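Local coordinates for protein putative methylthioribose-1-phosphate isomerase (Archaeoglobus fulgidus, PDB 1T5O) that probably catalyses the interconversion of methylthioribose-1-phosphate and methylthioribulose-1-phosphate, a step of methionine salvage, at residues Lys228-Ala233 / Pro260-Ala265; Gly54-Ala59 / Glu121-Ala126; Phe270-Thr275 / Asn334-Leu339; Arg286-Phe291 / Val304-Phe309. All blocks are in the same frame, centred on the assembly; numbering follows the deposited sequence.

Interaction 1. Residues Lys228-Ala233 / Pro260-Ala265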
loop_
_atom_site.group_PDB
_atom_site.type_symbol
_atom_site.label_atom_id
_atom_site.label_comp_id
_atom_site.label_asym_id
_atom_site.label_seq_id
_atom_site.Cartn_x
_atom_site.Cartn_y
_atom_site.Cartn_z
ATOM N N LYS A 228 -7.657 -17.427 -8.215
ATOM C CA LYS A 228 -7.528 -16.687 -9.458
ATOM C C LYS A 228 -7.528 -15.210 -9.160
ATOM O O LYS A 228 -7.984 -14.773 -8.108
ATOM C CB LYS A 228 -8.713 -16.961 -10.414
ATOM C CG LYS A 228 -9.503 -18.264 -10.213
ATOM C CD LYS A 228 -9.567 -18.998 -11.543
ATOM C CE LYS A 228 -10.654 -20.036 -11.595
ATOM N NZ LYS A 228 -10.229 -21.295 -11.052
ATOM N N VAL A 229 -7.009 -14.445 -10.109
ATOM C CA VAL A 229 -6.995 -13.002 -9.985
ATOM C C VAL A 229 -7.856 -12.468 -11.127
ATOM O O VAL A 229 -7.749 -12.953 -12.252
ATOM C CB VAL A 229 -5.565 -12.410 -10.177
ATOM C CG1 VAL A 229 -5.632 -10.896 -10.077
ATOM C CG2 VAL A 229 -4.591 -12.966 -9.123
ATOM N N ILE A 230 -8.718 -11.498 -10.844
ATOM C CA ILE A 230 -9.495 -10.866 -11.920
ATOM C C ILE A 230 -9.477 -9.358 -11.675
ATOM O O ILE A 230 -9.875 -8.882 -10.610
ATOM C CB ILE A 230 -11.001 -11.324 -12.006
ATOM C CG1 ILE A 230 -11.117 -12.852 -12.081
ATOM C CG2 ILE A 230 -11.627 -10.739 -13.296
ATOM C CD1 ILE A 230 -12.604 -13.367 -12.180
ATOM N N VAL A 231 -8.969 -8.618 -12.651
ATOM C CA VAL A 231 -8.913 -7.168 -12.537
ATOM C C VAL A 231 -9.572 -6.560 -13.770
ATOM O O VAL A 231 -9.904 -7.260 -14.739
ATOM C CB VAL A 231 -7.448 -6.636 -12.451
ATOM C CG1 VAL A 231 -6.780 -7.160 -11.171
ATOM C CG2 VAL A 231 -6.661 -7.033 -13.702
ATOM N N GLY A 232 -9.800 -5.257 -13.723
ATOM C CA GLY A 232 -10.386 -4.601 -14.878
ATOM C C GLY A 232 -9.233 -3.978 -15.658
ATOM O O GLY A 232 -8.060 -4.325 -15.428
ATOM N N ALA A 233 -9.556 -3.063 -16.567
ATOM C CA ALA A 233 -8.540 -2.392 -17.373
ATOM C C ALA A 233 -8.967 -0.982 -17.728
ATOM O O ALA A 233 -10.150 -0.709 -17.918
ATOM C CB ALA A 233 -8.298 -3.143 -18.653
ATOM N N PRO A 260 -3.862 -18.091 -12.237
ATOM C CA PRO A 260 -4.500 -17.459 -13.404
ATOM C C PRO A 260 -4.787 -15.986 -13.146
ATOM O O PRO A 260 -5.320 -15.635 -12.088
ATOM C CB PRO A 260 -5.782 -18.296 -13.607
ATOM C CG PRO A 260 -5.341 -19.703 -13.110
ATOM C CD PRO A 260 -4.520 -19.362 -11.869
ATOM N N PHE A 261 -4.400 -15.129 -14.099
ATOM C CA PHE A 261 -4.599 -13.681 -13.977
ATOM C C PHE A 261 -5.486 -13.227 -15.147
ATOM O O PHE A 261 -5.098 -13.289 -16.319
ATOM C CB PHE A 261 -3.231 -12.968 -14.005
ATOM C CG PHE A 261 -3.306 -11.480 -13.766
ATOM C CD1 PHE A 261 -3.116 -10.951 -12.483
ATOM C CD2 PHE A 261 -3.510 -10.599 -14.837
ATOM C CE1 PHE A 261 -3.114 -9.578 -12.265
ATOM C CE2 PHE A 261 -3.511 -9.213 -14.627
ATOM C CZ PHE A 261 -3.313 -8.703 -13.347
ATOM N N TYR A 262 -6.694 -12.799 -14.825
ATOM C CA TYR A 262 -7.637 -12.381 -15.856
ATOM C C TYR A 262 -7.907 -10.889 -15.848
ATOM O O TYR A 262 -7.921 -10.261 -14.792
ATOM C CB TYR A 262 -8.973 -13.129 -15.665
ATOM C CG TYR A 262 -8.834 -14.622 -15.786
ATOM C CD1 TYR A 262 -8.381 -15.203 -16.976
ATOM C CD2 TYR A 262 -9.144 -15.463 -14.699
ATOM C CE1 TYR A 262 -8.243 -16.568 -17.082
ATOM C CE2 TYR A 262 -9.002 -16.856 -14.793
ATOM C CZ TYR A 262 -8.557 -17.395 -15.982
ATOM O OH TYR A 262 -8.444 -18.747 -16.110
ATOM N N VAL A 263 -8.108 -10.330 -17.036
ATOM C CA VAL A 263 -8.448 -8.920 -17.157
ATOM C C VAL A 263 -9.830 -8.871 -17.832
ATOM O O VAL A 263 -10.024 -9.390 -18.938
ATOM C CB VAL A 263 -7.429 -8.132 -18.033
ATOM C CG1 VAL A 263 -7.945 -6.727 -18.214
ATOM C CG2 VAL A 263 -6.036 -8.105 -17.358
ATOM N N ALA A 264 -10.794 -8.276 -17.154
ATOM C CA ALA A 264 -12.141 -8.186 -17.709
ATOM C C ALA A 264 -12.322 -6.782 -18.288
ATOM O O ALA A 264 -12.216 -5.793 -17.562
ATOM C CB ALA A 264 -13.187 -8.449 -16.590
ATOM N N ALA A 265 -12.584 -6.685 -19.590
ATOM C CA ALA A 265 -12.793 -5.358 -20.204
ATOM C C ALA A 265 -13.518 -5.488 -21.512
ATOM O O ALA A 265 -13.240 -6.400 -22.273
ATOM C CB ALA A 265 -11.464 -4.649 -20.446
HETATM O O HOH W 1 -12.554 -3.023 -17.198
#

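Interaction 2. Residues Gly54-Ala59 / Glu121-Ala126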
loop_
_atom_site.group_PDB
_atom_site.type_symbol
_atom_site.label_atom_id
_atom_site.label_comp_id
_atom_site.label_asym_id
_atom_site.label_seq_id
_atom_site.Cartn_x
_atom_site.Cartn_y
_atom_site.Cartn_z
ATOM N N GLY A 54 -21.987 11.630 -19.460
ATOM C CA GLY A 54 -21.935 12.508 -20.613
ATOM C C GLY A 54 -23.272 12.575 -21.338
ATOM O O GLY A 54 -23.746 13.663 -21.663
ATOM N N ALA A 55 -23.879 11.415 -21.589
ATOM C CA ALA A 55 -25.170 11.343 -22.285
ATOM C C ALA A 55 -26.321 11.920 -21.470
ATOM O O ALA A 55 -27.138 12.667 -21.996
ATOM C CB ALA A 55 -25.486 9.895 -22.672
ATOM N N TYR A 56 -26.407 11.561 -20.193
ATOM C CA TYR A 56 -27.486 12.098 -19.368
ATOM C C TYR A 56 -27.267 13.596 -19.225
ATOM O O TYR A 56 -28.219 14.349 -19.015
ATOM C CB TYR A 56 -27.506 11.452 -17.982
ATOM C CG TYR A 56 -28.090 10.056 -17.963
ATOM C CD1 TYR A 56 -29.337 9.789 -18.536
ATOM C CD2 TYR A 56 -27.426 9.016 -17.326
ATOM C CE1 TYR A 56 -29.908 8.508 -18.463
ATOM C CE2 TYR A 56 -27.980 7.741 -17.241
ATOM C CZ TYR A 56 -29.213 7.491 -17.806
ATOM O OH TYR A 56 -29.750 6.227 -17.712
ATOM N N GLY A 57 -26.003 14.014 -19.341
ATOM C CA GLY A 57 -25.679 15.425 -19.230
ATOM C C GLY A 57 -26.437 16.226 -20.274
ATOM O O GLY A 57 -27.001 17.273 -19.965
ATOM N N ILE A 58 -26.443 15.719 -21.510
ATOM C CA ILE A 58 -27.130 16.355 -22.635
ATOM C C ILE A 58 -28.645 16.333 -22.415
ATOM O O ILE A 58 -29.330 17.307 -22.722
ATOM C CB ILE A 58 -26.782 15.630 -23.978
ATOM C CG1 ILE A 58 -25.269 15.699 -24.240
ATOM C CG2 ILE A 58 -27.597 16.210 -25.138
ATOM C CD1 ILE A 58 -24.651 17.114 -24.196
ATOM N N ALA A 59 -29.173 15.223 -21.891
ATOM C CA ALA A 59 -30.607 15.132 -21.622
ATOM C C ALA A 59 -30.928 16.156 -20.535
ATOM O O ALA A 59 -31.971 16.819 -20.551
ATOM C CB ALA A 59 -30.976 13.738 -21.151
ATOM N N GLU A 121 -31.430 8.412 -26.056
ATOM C CA GLU A 121 -30.100 7.950 -26.440
ATOM C C GLU A 121 -29.292 7.649 -25.165
ATOM O O GLU A 121 -28.633 6.619 -25.061
ATOM C CB GLU A 121 -29.398 9.020 -27.282
ATOM C CG GLU A 121 -27.972 8.674 -27.741
ATOM C CD GLU A 121 -27.909 7.492 -28.707
ATOM O OE1 GLU A 121 -28.980 6.984 -29.107
ATOM O OE2 GLU A 121 -26.782 7.066 -29.077
ATOM N N ALA A 122 -29.383 8.540 -24.183
ATOM C CA ALA A 122 -28.674 8.358 -22.922
ATOM C C ALA A 122 -29.134 7.080 -22.219
ATOM O O ALA A 122 -28.312 6.317 -21.701
ATOM C CB ALA A 122 -28.893 9.583 -22.006
ATOM N N GLU A 123 -30.444 6.833 -22.198
ATOM C CA GLU A 123 -30.954 5.625 -21.546
ATOM C C GLU A 123 -30.536 4.362 -22.287
ATOM O O GLU A 123 -30.290 3.327 -21.669
ATOM C CB GLU A 123 -32.476 5.674 -21.422
ATOM C CG GLU A 123 -32.936 6.826 -20.566
ATOM C CD GLU A 123 -34.348 6.656 -20.059
ATOM O OE1 GLU A 123 -35.281 6.624 -20.888
ATOM O OE2 GLU A 123 -34.516 6.552 -18.825
ATOM N N LYS A 124 -30.450 4.453 -23.606
ATOM C CA LYS A 124 -30.043 3.317 -24.421
ATOM C C LYS A 124 -28.566 2.988 -24.160
ATOM O O LYS A 124 -28.196 1.822 -24.034
ATOM C CB LYS A 124 -30.251 3.635 -25.904
ATOM C CG LYS A 124 -29.691 2.592 -26.881
ATOM C CD LYS A 124 -29.687 3.180 -28.289
ATOM C CE LYS A 124 -29.167 2.210 -29.351
ATOM N NZ LYS A 124 -29.044 2.943 -30.659
ATOM N N LEU A 125 -27.731 4.017 -24.077
ATOM C CA LEU A 125 -26.319 3.813 -23.828
ATOM C C LEU A 125 -26.086 3.183 -22.457
ATOM O O LEU A 125 -25.220 2.322 -22.316
ATOM C CB LEU A 125 -25.544 5.130 -23.921
ATOM C CG LEU A 125 -25.486 5.805 -25.295
ATOM C CD1 LEU A 125 -24.701 7.110 -25.178
ATOM C CD2 LEU A 125 -24.831 4.878 -26.317
ATOM N N ALA A 126 -26.857 3.604 -21.454
ATOM C CA ALA A 126 -26.699 3.053 -20.105
ATOM C C ALA A 126 -27.149 1.588 -20.082
ATOM O O ALA A 126 -26.515 0.749 -19.456
ATOM C CB ALA A 126 -27.502 3.870 -19.085
HETATM O O HOH W 2 -32.508 5.103 -16.556
#

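Interaction 3. Residues Phe270-Thr275 / Asn334-Leu339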
loop_
_atom_site.group_PDB
_atom_site.type_symbol
_atom_site.label_atom_id
_atom_site.label_comp_id
_atom_site.label_asym_id
_atom_site.label_seq_id
_atom_site.Cartn_x
_atom_site.Cartn_y
_atom_site.Cartn_z
ATOM N N PHE A 270 -10.163 -1.565 -25.627
ATOM C CA PHE A 270 -8.995 -1.897 -26.417
ATOM C C PHE A 270 -8.629 -0.684 -27.293
ATOM O O PHE A 270 -9.508 0.037 -27.735
ATOM C CB PHE A 270 -9.260 -3.112 -27.303
ATOM C CG PHE A 270 -9.368 -4.409 -26.531
ATOM C CD1 PHE A 270 -10.449 -4.638 -25.658
ATOM C CD2 PHE A 270 -8.390 -5.385 -26.667
ATOM C CE1 PHE A 270 -10.545 -5.848 -24.925
ATOM C CE2 PHE A 270 -8.480 -6.587 -25.948
ATOM C CZ PHE A 270 -9.549 -6.820 -25.084
ATOM N N ASP A 271 -7.334 -0.469 -27.502
ATOM C CA ASP A 271 -6.797 0.648 -28.315
ATOM C C ASP A 271 -5.706 -0.102 -29.090
ATOM O O ASP A 271 -4.515 0.157 -28.910
ATOM C CB ASP A 271 -6.182 1.709 -27.382
ATOM C CG ASP A 271 -5.875 3.037 -28.088
ATOM O OD1 ASP A 271 -6.058 3.162 -29.327
ATOM O OD2 ASP A 271 -5.448 3.968 -27.387
ATOM N N TRP A 272 -6.142 -1.004 -29.976
ATOM C CA TRP A 272 -5.239 -1.910 -30.688
ATOM C C TRP A 272 -4.282 -1.357 -31.728
ATOM O O TRP A 272 -3.417 -2.100 -32.208
ATOM C CB TRP A 272 -6.047 -3.075 -31.293
ATOM C CG TRP A 272 -5.312 -4.402 -31.284
ATOM C CD1 TRP A 272 -4.928 -5.134 -32.364
ATOM C CD2 TRP A 272 -4.879 -5.135 -30.126
ATOM N NE1 TRP A 272 -4.276 -6.280 -31.955
ATOM C CE2 TRP A 272 -4.236 -6.303 -30.586
ATOM C CE3 TRP A 272 -4.974 -4.913 -28.744
ATOM C CZ2 TRP A 272 -3.682 -7.255 -29.714
ATOM C CZ3 TRP A 272 -4.422 -5.864 -27.868
ATOM C CH2 TRP A 272 -3.782 -7.021 -28.373
ATOM N N GLU A 273 -4.431 -0.079 -32.088
ATOM C CA GLU A 273 -3.496 0.529 -33.027
ATOM C C GLU A 273 -2.210 0.933 -32.269
ATOM O O GLU A 273 -1.170 1.179 -32.859
ATOM C CB GLU A 273 -4.114 1.782 -33.652
ATOM C CG GLU A 273 -5.309 1.496 -34.565
ATOM C CD GLU A 273 -4.922 0.767 -35.847
ATOM O OE1 GLU A 273 -3.720 0.489 -36.059
ATOM O OE2 GLU A 273 -5.828 0.473 -36.651
ATOM N N ARG A 274 -2.297 0.991 -30.949
ATOM C CA ARG A 274 -1.160 1.428 -30.144
ATOM C C ARG A 274 -0.397 0.305 -29.441
ATOM O O ARG A 274 -0.865 -0.841 -29.365
ATOM C CB ARG A 274 -1.671 2.389 -29.061
ATOM C CG ARG A 274 -2.601 3.549 -29.528
ATOM C CD ARG A 274 -1.826 4.802 -29.996
ATOM N NE ARG A 274 -1.297 4.639 -31.349
ATOM C CZ ARG A 274 -2.024 4.664 -32.463
ATOM N NH1 ARG A 274 -3.341 4.848 -32.415
ATOM N NH2 ARG A 274 -1.425 4.531 -33.642
ATOM N N THR A 275 0.787 0.664 -28.931
ATOM C CA THR A 275 1.607 -0.215 -28.104
ATOM C C THR A 275 1.913 0.619 -26.862
ATOM O O THR A 275 1.629 1.828 -26.822
ATOM C CB THR A 275 2.912 -0.681 -28.770
ATOM O OG1 THR A 275 3.678 0.447 -29.203
ATOM C CG2 THR A 275 2.598 -1.608 -29.926
ATOM N N ASN A 334 -5.580 -13.645 -31.711
ATOM C CA ASN A 334 -6.931 -13.756 -31.172
ATOM C C ASN A 334 -7.737 -12.536 -30.804
ATOM O O ASN A 334 -8.969 -12.600 -30.802
ATOM C CB ASN A 334 -6.926 -14.734 -29.996
ATOM C CG ASN A 334 -6.454 -16.107 -30.409
ATOM O OD1 ASN A 334 -6.679 -16.515 -31.538
ATOM N ND2 ASN A 334 -5.808 -16.831 -29.499
ATOM N N VAL A 335 -7.069 -11.438 -30.488
ATOM C CA VAL A 335 -7.787 -10.217 -30.155
ATOM C C VAL A 335 -8.547 -9.723 -31.402
ATOM O O VAL A 335 -9.753 -9.466 -31.329
ATOM C CB VAL A 335 -6.814 -9.149 -29.605
ATOM C CG1 VAL A 335 -7.431 -7.745 -29.676
ATOM C CG2 VAL A 335 -6.480 -9.495 -28.127
ATOM N N PRO A 336 -7.863 -9.607 -32.561
ATOM C CA PRO A 336 -8.574 -9.148 -33.771
ATOM C C PRO A 336 -9.687 -10.125 -34.154
ATOM O O PRO A 336 -10.785 -9.726 -34.546
ATOM C CB PRO A 336 -7.473 -9.104 -34.836
ATOM C CG PRO A 336 -6.238 -8.841 -34.057
ATOM C CD PRO A 336 -6.414 -9.723 -32.821
ATOM N N LYS A 337 -9.401 -11.415 -34.028
ATOM C CA LYS A 337 -10.383 -12.438 -34.364
ATOM C C LYS A 337 -11.648 -12.358 -33.501
ATOM O O LYS A 337 -12.767 -12.265 -34.018
ATOM C CB LYS A 337 -9.754 -13.833 -34.228
ATOM C CG LYS A 337 -10.675 -14.954 -34.659
ATOM C CD LYS A 337 -10.200 -16.338 -34.193
ATOM C CE LYS A 337 -11.371 -17.325 -34.213
ATOM N NZ LYS A 337 -11.061 -18.699 -33.702
ATOM N N VAL A 338 -11.482 -12.386 -32.178
ATOM C CA VAL A 338 -12.632 -12.347 -31.278
ATOM C C VAL A 338 -13.414 -11.020 -31.260
ATOM O O VAL A 338 -14.660 -11.019 -31.172
ATOM C CB VAL A 338 -12.214 -12.670 -29.823
ATOM C CG1 VAL A 338 -13.441 -12.613 -28.917
ATOM C CG2 VAL A 338 -11.565 -14.074 -29.756
ATOM N N LEU A 339 -12.692 -9.903 -31.308
ATOM C CA LEU A 339 -13.338 -8.598 -31.269
ATOM C C LEU A 339 -13.819 -8.167 -32.655
ATOM O O LEU A 339 -14.366 -7.079 -32.823
ATOM C CB LEU A 339 -12.384 -7.549 -30.692
ATOM C CG LEU A 339 -11.950 -7.788 -29.238
ATOM C CD1 LEU A 339 -11.110 -6.588 -28.761
ATOM C CD2 LEU A 339 -13.191 -7.987 -28.341
#

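Interaction 4. Residues Arg286-Phe291 / Val304-Phe309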
loop_
_atom_site.group_PDB
_atom_site.type_symbol
_atom_site.label_atom_id
_atom_site.label_comp_id
_atom_site.label_asym_id
_atom_site.label_seq_id
_atom_site.Cartn_x
_atom_site.Cartn_y
_atom_site.Cartn_z
ATOM N N ARG A 286 0.583 14.844 -5.468
ATOM C CA ARG A 286 1.500 14.356 -4.450
ATOM C C ARG A 286 0.866 14.303 -3.053
ATOM O O ARG A 286 1.313 13.534 -2.189
ATOM C CB ARG A 286 2.773 15.220 -4.429
ATOM C CG ARG A 286 2.548 16.707 -4.117
ATOM C CD ARG A 286 3.852 17.484 -4.205
ATOM N NE ARG A 286 4.817 17.117 -3.164
ATOM C CZ ARG A 286 4.814 17.616 -1.929
ATOM N NH1 ARG A 286 3.894 18.504 -1.569
ATOM N NH2 ARG A 286 5.752 17.253 -1.063
ATOM N N GLU A 287 -0.189 15.075 -2.819
ATOM C CA GLU A 287 -0.763 15.063 -1.470
ATOM C C GLU A 287 -1.456 13.749 -1.112
ATOM O O GLU A 287 -1.695 13.477 0.058
ATOM C CB GLU A 287 -1.717 16.248 -1.251
ATOM C CG GLU A 287 -3.135 16.102 -1.787
ATOM C CD GLU A 287 -4.130 16.980 -1.012
ATOM O OE1 GLU A 287 -5.034 17.586 -1.649
ATOM O OE2 GLU A 287 -4.016 17.057 0.239
ATOM N N GLU A 288 -1.759 12.932 -2.120
ATOM C CA GLU A 288 -2.405 11.650 -1.890
ATOM C C GLU A 288 -1.494 10.718 -1.096
ATOM O O GLU A 288 -1.960 9.718 -0.554
ATOM C CB GLU A 288 -2.797 11.000 -3.241
ATOM C CG GLU A 288 -3.849 11.793 -4.023
ATOM C CD GLU A 288 -4.229 11.148 -5.360
ATOM O OE1 GLU A 288 -3.570 10.168 -5.797
ATOM O OE2 GLU A 288 -5.201 11.631 -5.976
ATOM N N LEU A 289 -0.199 11.033 -1.034
ATOM C CA LEU A 289 0.757 10.214 -0.264
ATOM C C LEU A 289 1.210 10.893 1.036
ATOM O O LEU A 289 1.852 10.270 1.879
ATOM C CB LEU A 289 2.025 9.950 -1.074
ATOM C CG LEU A 289 2.129 8.851 -2.144
ATOM C CD1 LEU A 289 2.217 7.507 -1.479
ATOM C CD2 LEU A 289 0.957 8.926 -3.081
ATOM N N ILE A 290 0.882 12.172 1.181
ATOM C CA ILE A 290 1.337 12.967 2.317
ATOM C C ILE A 290 0.328 13.056 3.463
ATOM O O ILE A 290 0.697 13.164 4.624
ATOM C CB ILE A 290 1.758 14.398 1.802
ATOM C CG1 ILE A 290 2.991 14.246 0.893
ATOM C CG2 ILE A 290 2.103 15.343 2.977
ATOM C CD1 ILE A 290 3.441 15.521 0.189
ATOM N N PHE A 291 -0.947 12.985 3.117
ATOM C CA PHE A 291 -2.022 13.057 4.083
ATOM C C PHE A 291 -2.956 11.878 3.867
ATOM O O PHE A 291 -3.079 11.374 2.748
ATOM C CB PHE A 291 -2.817 14.350 3.866
ATOM C CG PHE A 291 -2.210 15.553 4.510
ATOM C CD1 PHE A 291 -2.423 15.809 5.862
ATOM C CD2 PHE A 291 -1.408 16.424 3.777
ATOM C CE1 PHE A 291 -1.839 16.918 6.477
ATOM C CE2 PHE A 291 -0.814 17.538 4.384
ATOM C CZ PHE A 291 -1.033 17.781 5.734
ATOM N N VAL A 304 7.549 12.938 -4.095
ATOM C CA VAL A 304 6.611 11.839 -4.327
ATOM C C VAL A 304 6.560 11.413 -5.810
ATOM O O VAL A 304 6.598 12.253 -6.705
ATOM C CB VAL A 304 5.196 12.289 -3.885
ATOM C CG1 VAL A 304 4.143 11.251 -4.211
ATOM C CG2 VAL A 304 5.198 12.600 -2.417
ATOM N N TYR A 305 6.541 10.111 -6.064
ATOM C CA TYR A 305 6.374 9.589 -7.421
ATOM C C TYR A 305 5.022 8.902 -7.286
ATOM O O TYR A 305 4.877 7.928 -6.516
ATOM C CB TYR A 305 7.476 8.592 -7.776
ATOM C CG TYR A 305 7.253 7.936 -9.112
ATOM C CD1 TYR A 305 7.036 8.706 -10.266
ATOM C CD2 TYR A 305 7.210 6.550 -9.225
ATOM C CE1 TYR A 305 6.770 8.093 -11.509
ATOM C CE2 TYR A 305 6.949 5.933 -10.453
ATOM C CZ TYR A 305 6.731 6.708 -11.574
ATOM O OH TYR A 305 6.448 6.091 -12.748
ATOM N N ASN A 306 4.016 9.407 -7.999
ATOM C CA ASN A 306 2.647 8.885 -7.881
ATOM C C ASN A 306 1.965 8.608 -9.233
ATOM O O ASN A 306 0.959 9.230 -9.563
ATOM C CB ASN A 306 1.824 9.909 -7.038
ATOM C CG ASN A 306 0.432 9.411 -6.632
ATOM O OD1 ASN A 306 0.161 8.213 -6.580
ATOM N ND2 ASN A 306 -0.460 10.356 -6.320
ATOM N N PRO A 307 2.518 7.679 -10.042
ATOM C CA PRO A 307 1.897 7.375 -11.341
ATOM C C PRO A 307 0.465 6.870 -11.153
ATOM O O PRO A 307 0.173 6.167 -10.188
ATOM C CB PRO A 307 2.806 6.297 -11.920
ATOM C CG PRO A 307 3.266 5.548 -10.628
ATOM C CD PRO A 307 3.587 6.713 -9.712
ATOM N N ALA A 308 -0.420 7.202 -12.087
ATOM C CA ALA A 308 -1.823 6.798 -11.969
ATOM C C ALA A 308 -2.077 5.349 -12.366
ATOM O O ALA A 308 -2.997 4.713 -11.851
ATOM C CB ALA A 308 -2.726 7.744 -12.824
ATOM N N PHE A 309 -1.273 4.838 -13.288
ATOM C CA PHE A 309 -1.427 3.472 -13.771
ATOM C C PHE A 309 -0.074 2.838 -13.983
ATOM O O PHE A 309 0.961 3.504 -13.913
ATOM C CB PHE A 309 -2.081 3.453 -15.174
ATOM C CG PHE A 309 -3.317 4.305 -15.306
ATOM C CD1 PHE A 309 -3.232 5.595 -15.808
ATOM C CD2 PHE A 309 -4.559 3.809 -14.928
ATOM C CE1 PHE A 309 -4.368 6.387 -15.933
ATOM C CE2 PHE A 309 -5.702 4.585 -15.045
ATOM C CZ PHE A 309 -5.611 5.880 -15.549
HETATM O O HOH W 3 6.959 15.702 -5.134
#

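Interaction 1. Residues Lys228-Ala233 / Pro260-Ala265
Val229, Ile230 and Val231 pair with Phe261, Tyr262 and Val263 as neighbouring parallel strands of a Rossmann-like sheet; the connection between them carries strands 235-237 and 240-244 and then helix 247-256, a beta-alpha-beta crossover with two extra strands. Four nearly straight backbone hydrogen bonds make the ladder: Val229 N to Pro260 O, Tyr262 N to Val229 O (2.8 Å), Val231 N to Tyr262 O, and Ala264 N to Val231 O. A CA-H...O contact from Ile230 CA to Tyr262 O (3.3 Å) adds a second donor at that carbonyl. On the face of Val229, Val231 and Phe261, covered by helix 247-256, the contacts are apolar. With CG anti to the backbone N (chi1 -175°), the Phe261 ring lies back toward the partner strand; Val229 CG1 meets its CD1 at 3.5 Å, and Val231 CG2 reaches CZ at 3.8 Å. On the other face Lys228 CD comes to the edge of the Tyr262 ring, in its plane, 3.9 Å from CE2, while Lys228 NZ goes on to salt bridges with Glu145 and Asp148. Past the last direct bond a water takes over the ladder, accepting from Ala233 N at 3.1 Å and donating to Ala264 O at 2.8 Å.

Interaction 2. Residues Gly54-Ala59 / Glu121-Ala126
Ala55 CB and Ala122 CB meet at 3.5 Å, tighter than ordinary van der Waals contact, where two antiparallel helices come closest. Such short side chains let the axes approach to 8.4 Å at a crossing angle of -161°. Leu125 CD1 closes on the same methyl of Ala55 at 3.8 Å. Next to this pair lies the Tyr56 ring. Its CG stands anti to the carbonyl carbon (chi1 -77°), and from there the ring stretches across to the other helix: CD1 touches Ala122 CB at 3.5 Å, and OH lies 3.5 Å from Ala126 CB, one turn further on. Glu123 CG comes to the ring's edge, near its plane. The hydroxyl also shares a water with Glu123, 3.2 Å from Tyr56 OH and bound weakly to OE2. Replacing Tyr56 by an alanine would probably open a gap beside Ala122 and Ala126 and leave that water without its phenol partner. Outside this shell, Ile6 and Trp8 of strand 6-8 pack on Tyr56, and Trp8 also touches Glu123. Arg100 of helix 92-105 packs against Leu125, while Arg4 and Val162 lie on Ala126. Helices 47-61 and 111-141 thus pack by small residues with one large ring beside them, an antiparallel helix pair within the helical N-terminal part of this family.

Interaction 3. Residues Phe270-Thr275 / Asn334-Leu339
Leu339 N to Val335 O, at 3.0 Å, is the backbone bond that sets Val335 and Leu339 a helical turn apart, facing the rings of Trp272 and Phe270. No hydrogen bond crosses between the segments, and the contact is made of methyl groups on aromatic faces. Val335 CG1 sits over the six-membered ring of Trp272, 3.5 Å from its centroid and 8° off the normal. Leu339 CD1 does the same above Phe270, also 3.5 Å from the centroid and 10° off the normal. Both are CH-pi contacts. Val335 CG1 further approaches Phe270 CD2 at 3.9 Å, so one methyl serves both rings. At the pyrrole end of the indole, Pro336 CG lies 3.9 Å from Trp272 NE1. The ring of Phe341 also meets that of Trp272, their planes at about 45°. A type I turn closed by Arg274 N to Asp271 O carries Trp272, whose carbonyl accepts from Arg238 NH1. A serine in place of Trp272 is likely to strip Val335 CG1 of the ring it lies on and leave Pro336 and Phe341 without their aromatic neighbour. Leu320 and Thr322 of strand 319-322 and Ile327 of strand 325-327 back the contact, so the C-terminal helix 331-338 packs on the last two strands, 319-322 and 325-327, of the Rossmann-like sheet, with the loop after strand 261-264 laid against it.

Interaction 4. Residues Arg286-Phe291 / Val304-Phe309
Val304, in a short strand that pairs in parallel with a strand of the second subunit, so that the sheet continues across the interface, packs against a weakly bonded helical turn near 287-290 through Arg286 and Leu289. Its CB lies 3.8 Å from Arg286 CB, and its CG1 is 3.8 Å from Leu289 CG. A water bridges the two segments, accepting from Arg286 NE (3.2 Å) and from Val304 N (3.0 Å). Further along the arginine, NH2 is held by the carbonyls of Leu300 and Val302, and Ile290 CD1 lies over one face of the guanidinium, offset toward its edge. The single direct hydrogen bond runs from Asn306 ND2 to Glu288 OE1, 3.2 Å long with an N-H...O angle of 160°; the acceptor is in the amide plane, whereas the donor meets the carboxylate from above its plane. Asn306 has CG anti to the backbone N (chi1 -171°), which sends the amide toward the turn, where Leu289 CD2 also rests 3.6 Å from its CG. Within the turn, Glu287 O is gripped by both Ile290 N and Phe291 N. Thr213, Met216 and Ile219 of the second subunit pack on Leu289, Asn306 and Tyr305, so this turn and the chain leading from strand 303-304 to strand 309-313 lie together at the dimer interface.

In the fold
Interaction 1 lies in the central sheet next to the predicted active site: the side chain of Val231 is about 4 Å from that of Asn243, and Ala233 directly precedes Asp234, the predicted proton donor. Interaction 3 touches it, with Phe270 CE1 3.8 Å from Ala265 O, although their centres are 17 Å apart; the side chain of Phe270 is about 11 Å from that of Asp234. Along the chain, interaction 4 is nested inside the loop closed by interaction 3. Its Glu288 side chain comes within about 7 Å of the side chains of both Lys244 and Gln193, predicted substrate residues, which probably places the dimer interface near the pocket. Interaction 2, in the helical part, lies away from these sites, its centre 28 Å from that of interaction 1.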